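Putative glycosyltransferase (Mannosyltransferase) involved in glycosylating the PBCV-1 major capsid protein (PDB 2P6W) probably acts as a manganese-dependent glycosyltransferase that uses a UDP-sugar, its N-terminal GT-A-type domain being thought to take part in glycosylating the viral major capsid protein. Local coordinates at residues A[109-114]-A[172-177]; A[119-124]-A[193-198]. One frame throughout, in Å; residues are numbered along the deposited sequence.

Interaction 1: residues A[109-114]-A[172-177]; sequences TFHEAP and HDPYTL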
loop_
_atom_site.group_PDB
_atom_site.type_symbol
_atom_site.label_atom_id
_atom_site.label_comp_id
_atom_site.label_asym_id
_atom_site.label_seq_id
_atom_site.Cartn_x
_atom_site.Cartn_y
_atom_site.Cartn_z
ATOM N N THR A 109 -2.044 -9.556 -0.878
ATOM C CA THR A 109 -2.594 -8.559 -1.788
ATOM C C THR A 109 -4.114 -8.660 -1.804
ATOM O O THR A 109 -4.696 -9.540 -1.149
ATOM C CB THR A 109 -2.018 -8.742 -3.229
ATOM O OG1 THR A 109 -2.323 -10.074 -3.680
ATOM C CG2 THR A 109 -0.512 -8.522 -3.209
ATOM N N PHE A 110 -4.756 -7.756 -2.534
ATOM C CA PHE A 110 -6.219 -7.608 -2.508
ATOM C C PHE A 110 -6.774 -7.429 -3.896
ATOM O O PHE A 110 -6.201 -6.702 -4.705
ATOM C CB PHE A 110 -6.619 -6.434 -1.589
ATOM C CG PHE A 110 -5.993 -6.551 -0.256
ATOM C CD1 PHE A 110 -6.581 -7.351 0.716
ATOM C CD2 PHE A 110 -4.754 -5.969 -0.001
ATOM C CE1 PHE A 110 -5.960 -7.550 1.945
ATOM C CE2 PHE A 110 -4.127 -6.149 1.211
ATOM C CZ PHE A 110 -4.725 -6.951 2.198
ATOM N N HIS A 111 -7.884 -8.114 -4.172
ATOM C CA HIS A 111 -8.547 -7.912 -5.444
ATOM C C HIS A 111 -9.411 -6.659 -5.410
ATOM O O HIS A 111 -9.543 -6.009 -4.365
ATOM C CB HIS A 111 -9.340 -9.158 -5.876
ATOM C CG HIS A 111 -10.594 -9.403 -5.094
ATOM N ND1 HIS A 111 -11.747 -8.677 -5.299
ATOM C CD2 HIS A 111 -10.899 -10.339 -4.159
ATOM C CE1 HIS A 111 -12.695 -9.124 -4.497
ATOM N NE2 HIS A 111 -12.211 -10.145 -3.807
ATOM N N GLU A 112 -9.957 -6.303 -6.576
ATOM C CA GLU A 112 -10.841 -5.121 -6.688
ATOM C C GLU A 112 -12.070 -5.475 -7.523
ATOM O O GLU A 112 -12.613 -4.636 -8.235
ATOM C CB GLU A 112 -10.098 -3.905 -7.263
ATOM C CG GLU A 112 -9.327 -4.148 -8.583
ATOM C CD GLU A 112 -8.756 -2.875 -9.190
ATOM O OE1 GLU A 112 -8.552 -1.889 -8.449
ATOM O OE2 GLU A 112 -8.506 -2.875 -10.414
ATOM N N ALA A 113 -12.540 -6.710 -7.377
ATOM C CA ALA A 113 -13.658 -7.212 -8.177
ATOM C C ALA A 113 -15.011 -6.887 -7.565
ATOM O O ALA A 113 -15.110 -6.723 -6.357
ATOM C CB ALA A 113 -13.530 -8.723 -8.330
ATOM N N PRO A 114 -16.065 -6.818 -8.396
ATOM C CA PRO A 114 -16.067 -6.848 -9.854
ATOM C C PRO A 114 -15.950 -5.458 -10.501
ATOM O O PRO A 114 -16.100 -5.341 -11.730
ATOM C CB PRO A 114 -17.455 -7.415 -10.149
ATOM C CG PRO A 114 -18.315 -6.782 -9.128
ATOM C CD PRO A 114 -17.442 -6.734 -7.869
ATOM N N HIS A 172 -6.621 -11.561 -1.267
ATOM C CA HIS A 172 -7.725 -11.497 -0.318
ATOM C C HIS A 172 -8.835 -10.592 -0.852
ATOM O O HIS A 172 -8.590 -9.710 -1.674
ATOM C CB HIS A 172 -7.252 -10.865 0.985
ATOM C CG HIS A 172 -6.270 -11.692 1.758
ATOM N ND1 HIS A 172 -4.909 -11.502 1.680
ATOM C CD2 HIS A 172 -6.461 -12.685 2.658
ATOM C CE1 HIS A 172 -4.302 -12.339 2.502
ATOM N NE2 HIS A 172 -5.219 -13.068 3.106
ATOM N N ASP A 173 -10.039 -10.794 -0.329
ATOM C CA ASP A 173 -11.111 -9.804 -0.462
ATOM C C ASP A 173 -10.596 -8.483 0.073
ATOM O O ASP A 173 -9.808 -8.465 1.026
ATOM C CB ASP A 173 -12.333 -10.219 0.349
ATOM C CG ASP A 173 -13.105 -11.384 -0.284
ATOM O OD1 ASP A 173 -12.988 -11.625 -1.510
ATOM O OD2 ASP A 173 -13.835 -12.060 0.468
ATOM N N PRO A 174 -11.015 -7.367 -0.546
ATOM C CA PRO A 174 -10.524 -6.058 -0.144
ATOM C C PRO A 174 -11.377 -5.265 0.853
ATOM O O PRO A 174 -11.048 -4.107 1.157
ATOM C CB PRO A 174 -10.514 -5.314 -1.479
ATOM C CG PRO A 174 -11.790 -5.811 -2.135
ATOM C CD PRO A 174 -11.845 -7.289 -1.765
ATOM N N TYR A 175 -12.459 -5.858 1.346
ATOM C CA TYR A 175 -13.519 -5.071 2.000
ATOM C C TYR A 175 -13.081 -4.319 3.240
ATOM O O TYR A 175 -13.631 -3.256 3.525
ATOM C CB TYR A 175 -14.760 -5.918 2.303
ATOM C CG TYR A 175 -15.190 -6.731 1.117
ATOM C CD1 TYR A 175 -15.360 -6.135 -0.144
ATOM C CD2 TYR A 175 -15.372 -8.112 1.230
ATOM C CE1 TYR A 175 -15.734 -6.903 -1.253
ATOM C CE2 TYR A 175 -15.749 -8.879 0.136
ATOM C CZ TYR A 175 -15.931 -8.268 -1.104
ATOM O OH TYR A 175 -16.289 -9.031 -2.205
ATOM N N THR A 176 -12.100 -4.864 3.955
ATOM C CA THR A 176 -11.596 -4.192 5.150
ATOM C C THR A 176 -10.202 -3.597 4.973
ATOM O O THR A 176 -9.886 -2.602 5.641
ATOM C CB THR A 176 -11.558 -5.115 6.373
ATOM O OG1 THR A 176 -10.729 -6.244 6.088
ATOM C CG2 THR A 176 -12.977 -5.582 6.745
ATOM N N LEU A 177 -9.372 -4.203 4.115
ATOM C CA LEU A 177 -7.965 -3.787 4.023
ATOM C C LEU A 177 -7.560 -2.989 2.769
ATOM O O LEU A 177 -6.468 -2.431 2.716
ATOM C CB LEU A 177 -7.015 -4.969 4.238
ATOM C CG LEU A 177 -7.096 -5.538 5.667
ATOM C CD1 LEU A 177 -6.463 -6.905 5.733
ATOM C CD2 LEU A 177 -6.447 -4.609 6.716
HETATM O O HOH W 1 -16.783 -7.909 -4.502
#

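Interaction 2: residues A[119-124]-A[193-198]; sequences PINTGV and FVHMCG. With MN (manganese (II) ion), chain B.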
loop_
_atom_site.group_PDB
_atom_site.type_symbol
_atom_site.label_atom_id
_atom_site.label_comp_id
_atom_site.label_asym_id
_atom_site.label_seq_id
_atom_site.Cartn_x
_atom_site.Cartn_y
_atom_site.Cartn_z
ATOM N N PRO A 119 -6.621 -7.766 -11.701
ATOM C CA PRO A 119 -6.846 -8.771 -10.648
ATOM C C PRO A 119 -6.418 -8.417 -9.219
ATOM O O PRO A 119 -6.961 -8.994 -8.274
ATOM C CB PRO A 119 -6.061 -9.989 -11.138
ATOM C CG PRO A 119 -6.014 -9.820 -12.625
ATOM C CD PRO A 119 -5.857 -8.322 -12.840
ATOM N N ILE A 120 -5.455 -7.507 -9.065
ATOM C CA ILE A 120 -5.093 -7.020 -7.729
ATOM C C ILE A 120 -4.978 -5.501 -7.743
ATOM O O ILE A 120 -4.692 -4.889 -8.790
ATOM C CB ILE A 120 -3.777 -7.665 -7.165
ATOM C CG1 ILE A 120 -2.572 -7.381 -8.084
ATOM C CG2 ILE A 120 -3.950 -9.158 -6.987
ATOM C CD1 ILE A 120 -1.209 -7.806 -7.506
ATOM N N ASN A 121 -5.194 -4.899 -6.571
ATOM C CA ASN A 121 -4.946 -3.476 -6.409
ATOM C C ASN A 121 -3.881 -3.300 -5.335
ATOM O O ASN A 121 -4.117 -3.637 -4.169
ATOM C CB ASN A 121 -6.246 -2.776 -6.021
ATOM C CG ASN A 121 -6.068 -1.297 -5.826
ATOM O OD1 ASN A 121 -5.317 -0.854 -4.946
ATOM N ND2 ASN A 121 -6.813 -0.508 -6.602
ATOM N N THR A 122 -2.712 -2.779 -5.734
ATOM C CA THR A 122 -1.560 -2.740 -4.831
ATOM C C THR A 122 -1.436 -1.422 -4.065
ATOM O O THR A 122 -0.367 -1.108 -3.536
ATOM C CB THR A 122 -0.237 -3.049 -5.572
ATOM O OG1 THR A 122 -0.115 -2.189 -6.710
ATOM C CG2 THR A 122 -0.177 -4.535 -6.004
ATOM N N GLY A 123 -2.548 -0.687 -3.962
ATOM C CA GLY A 123 -2.605 0.520 -3.128
ATOM C C GLY A 123 -2.394 0.179 -1.656
ATOM O O GLY A 123 -2.022 1.038 -0.848
ATOM N N VAL A 124 -2.658 -1.083 -1.314
ATOM C CA VAL A 124 -2.353 -1.674 0.002
ATOM C C VAL A 124 -1.672 -3.010 -0.288
ATOM O O VAL A 124 -2.245 -3.841 -0.996
ATOM C CB VAL A 124 -3.636 -1.950 0.824
ATOM C CG1 VAL A 124 -3.268 -2.554 2.165
ATOM C CG2 VAL A 124 -4.415 -0.636 1.048
ATOM N N PHE A 193 -8.548 0.022 6.354
ATOM C CA PHE A 193 -7.913 0.904 5.351
ATOM C C PHE A 193 -8.889 1.288 4.241
ATOM O O PHE A 193 -9.422 0.429 3.541
ATOM C CB PHE A 193 -6.670 0.222 4.748
ATOM C CG PHE A 193 -5.602 -0.077 5.766
ATOM C CD1 PHE A 193 -5.197 0.905 6.664
ATOM C CD2 PHE A 193 -5.010 -1.338 5.835
ATOM C CE1 PHE A 193 -4.205 0.651 7.621
ATOM C CE2 PHE A 193 -4.030 -1.598 6.770
ATOM C CZ PHE A 193 -3.630 -0.601 7.675
ATOM N N VAL A 194 -9.124 2.594 4.108
ATOM C CA VAL A 194 -10.070 3.113 3.142
ATOM C C VAL A 194 -9.267 3.742 1.996
ATOM O O VAL A 194 -8.369 4.548 2.225
ATOM C CB VAL A 194 -11.002 4.161 3.782
ATOM C CG1 VAL A 194 -11.955 4.735 2.737
ATOM C CG2 VAL A 194 -11.787 3.546 4.947
ATOM N N HIS A 195 -9.584 3.388 0.757
ATOM C CA HIS A 195 -8.714 3.747 -0.351
ATOM C C HIS A 195 -9.437 4.695 -1.324
ATOM O O HIS A 195 -10.405 4.312 -1.959
ATOM C CB HIS A 195 -8.231 2.467 -1.042
ATOM C CG HIS A 195 -7.296 2.692 -2.190
ATOM N ND1 HIS A 195 -6.817 1.652 -2.968
ATOM C CD2 HIS A 195 -6.737 3.826 -2.689
ATOM C CE1 HIS A 195 -6.005 2.141 -3.894
ATOM N NE2 HIS A 195 -5.946 3.456 -3.753
ATOM N N MET A 196 -9.002 5.949 -1.369
ATOM C CA MET A 196 -9.605 6.935 -2.279
ATOM C C MET A 196 -9.051 6.787 -3.697
ATOM O O MET A 196 -8.437 7.704 -4.245
ATOM C CB MET A 196 -9.375 8.356 -1.742
ATOM C CG MET A 196 -9.932 8.614 -0.340
ATOM S SD MET A 196 -9.528 10.300 0.213
ATOM C CE MET A 196 -7.737 10.197 0.311
ATOM N N CYS A 197 -9.311 5.635 -4.300
ATOM C CA CYS A 197 -8.686 5.261 -5.558
ATOM C C CYS A 197 -9.322 5.966 -6.753
ATOM O O CYS A 197 -10.548 6.057 -6.838
ATOM C CB CYS A 197 -8.807 3.751 -5.712
ATOM S SG CYS A 197 -7.890 3.044 -7.070
ATOM N N GLY A 198 -8.484 6.498 -7.646
ATOM C CA GLY A 198 -8.943 7.004 -8.946
ATOM C C GLY A 198 -9.543 8.393 -8.949
ATOM O O GLY A 198 -9.994 8.878 -9.999
HETATM MN MN MN B . -4.271 4.716 -4.746
#

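Interaction 1: residues A[109-114]-A[172-177]
The imidazole of His-111 carries Pro-174 on one face, with CD of the proline 3.6 Å from the ring centroid, a CH-pi contact; the same CD lies over a face of the Tyr-175 ring too. At the edge of the His-111 ring, NE2 donates to OD1 of Asp-173 over 2.8 Å, meeting the carboxylate on its anti side with the planes almost perpendicular (88°). A chi1 of 73°, with CG between the backbone N and the carbonyl carbon, brings the ring to Asp-173. ND1 accepts a hydrogen bond from the backbone N of Ala-113, which lies in the ring plane, so both ring nitrogens are bonded and the flip is fixed. The Phe-110 ring receives Asp-173 O at its edge, 3.4 Å from CD1, and meets the His-172 ring obliquely (planes at 33°), while CB of Leu-177 packs 3.6 Å from CE1. Phe-110 and His-172 form a parallel bridge: His-172 N donates to Thr-109 O (2.8 Å), joined weakly by ND1, and His-111 N to His-172 O (3.0 Å). This pairing closes the ends of strands 107-110 and 169-172, the latter outermost in the six-stranded sheet. A water joins Ala-113 O to Tyr-175 OH. His-111 is consistent with a neutral, NE2-protonated imidazole, the tautomer that Ala-113 and Asp-173 would select.

Interaction 2: residues A[119-124]-A[193-198]
OD1 of Asn-121 is gripped by two donors, the backbone N of Gly-123 at 2.9 Å, which closes an Asx turn, and ND2 of Asn-178, just before strand 179-180. The same oxygen lies at the edge of the His-195 imidazole, in the ring plane and 3.2 Å from CE1, a polar C-H approach with no hydrogen bond between the two side chains. They come from opposite directions, and the amide stands 81° from the ring plane. With CG anti to the backbone N (chi1 180°), the Asn-121 amide extends toward the strand, and its ND2 passes 3.7 Å from SG of Cys-197. On the ring itself, CB of Cys-197 sits over the centre of one face, 3.5 Å above the plane. CA of Gly-123 comes within 3.8 Å of His-195 CE1, obliquely to the ring. Away from the metal, CG1 of Val-124 packs 4.2 Å from CD2 of Phe-193, and Leu-77 and Leu-79 of strand 75-79 touch both residues. NE2 of His-195 binds manganese at 2.3 Å, sharing the ion with Asp-80 and Asp-82, the DxD motif of GT-A glycosyltransferases. Cys-197 and Gly-198 belong to the UDP-binding site, empty of nucleotide here, where the metal would be expected to meet the diphosphate. ND1 of His-195 bonds to OD1 of Asn-178, the asparagine whose ND2 grips Asn-121; held so on its far nitrogen, the ring would be kept turned with NE2 to the manganese.

Interaction 1 is partly buried, at the edge of the six-stranded sheet, whereas interaction 2 is buried nearer the centre of the domain, where that sheet's strand 124-128 faces strand 193-195 of the small sheet. The first relies on backbone pairing and a histidine-carboxylate bond, with a water at its outer end; the second lies beside a metal site and joins through a polar C-H approach and apolar packing. Their segments alternate along the chain and touch: Phe-110 O probably accepts from Asn-121 N (2.8 Å), Glu-112 OE1 from Asn-121 ND2 (2.9 Å), and the carbonyl of Leu-177 packs against Val-124 and Phe-193. Asn-121 thus connects the end of strand 107-110 with the surroundings of the manganese.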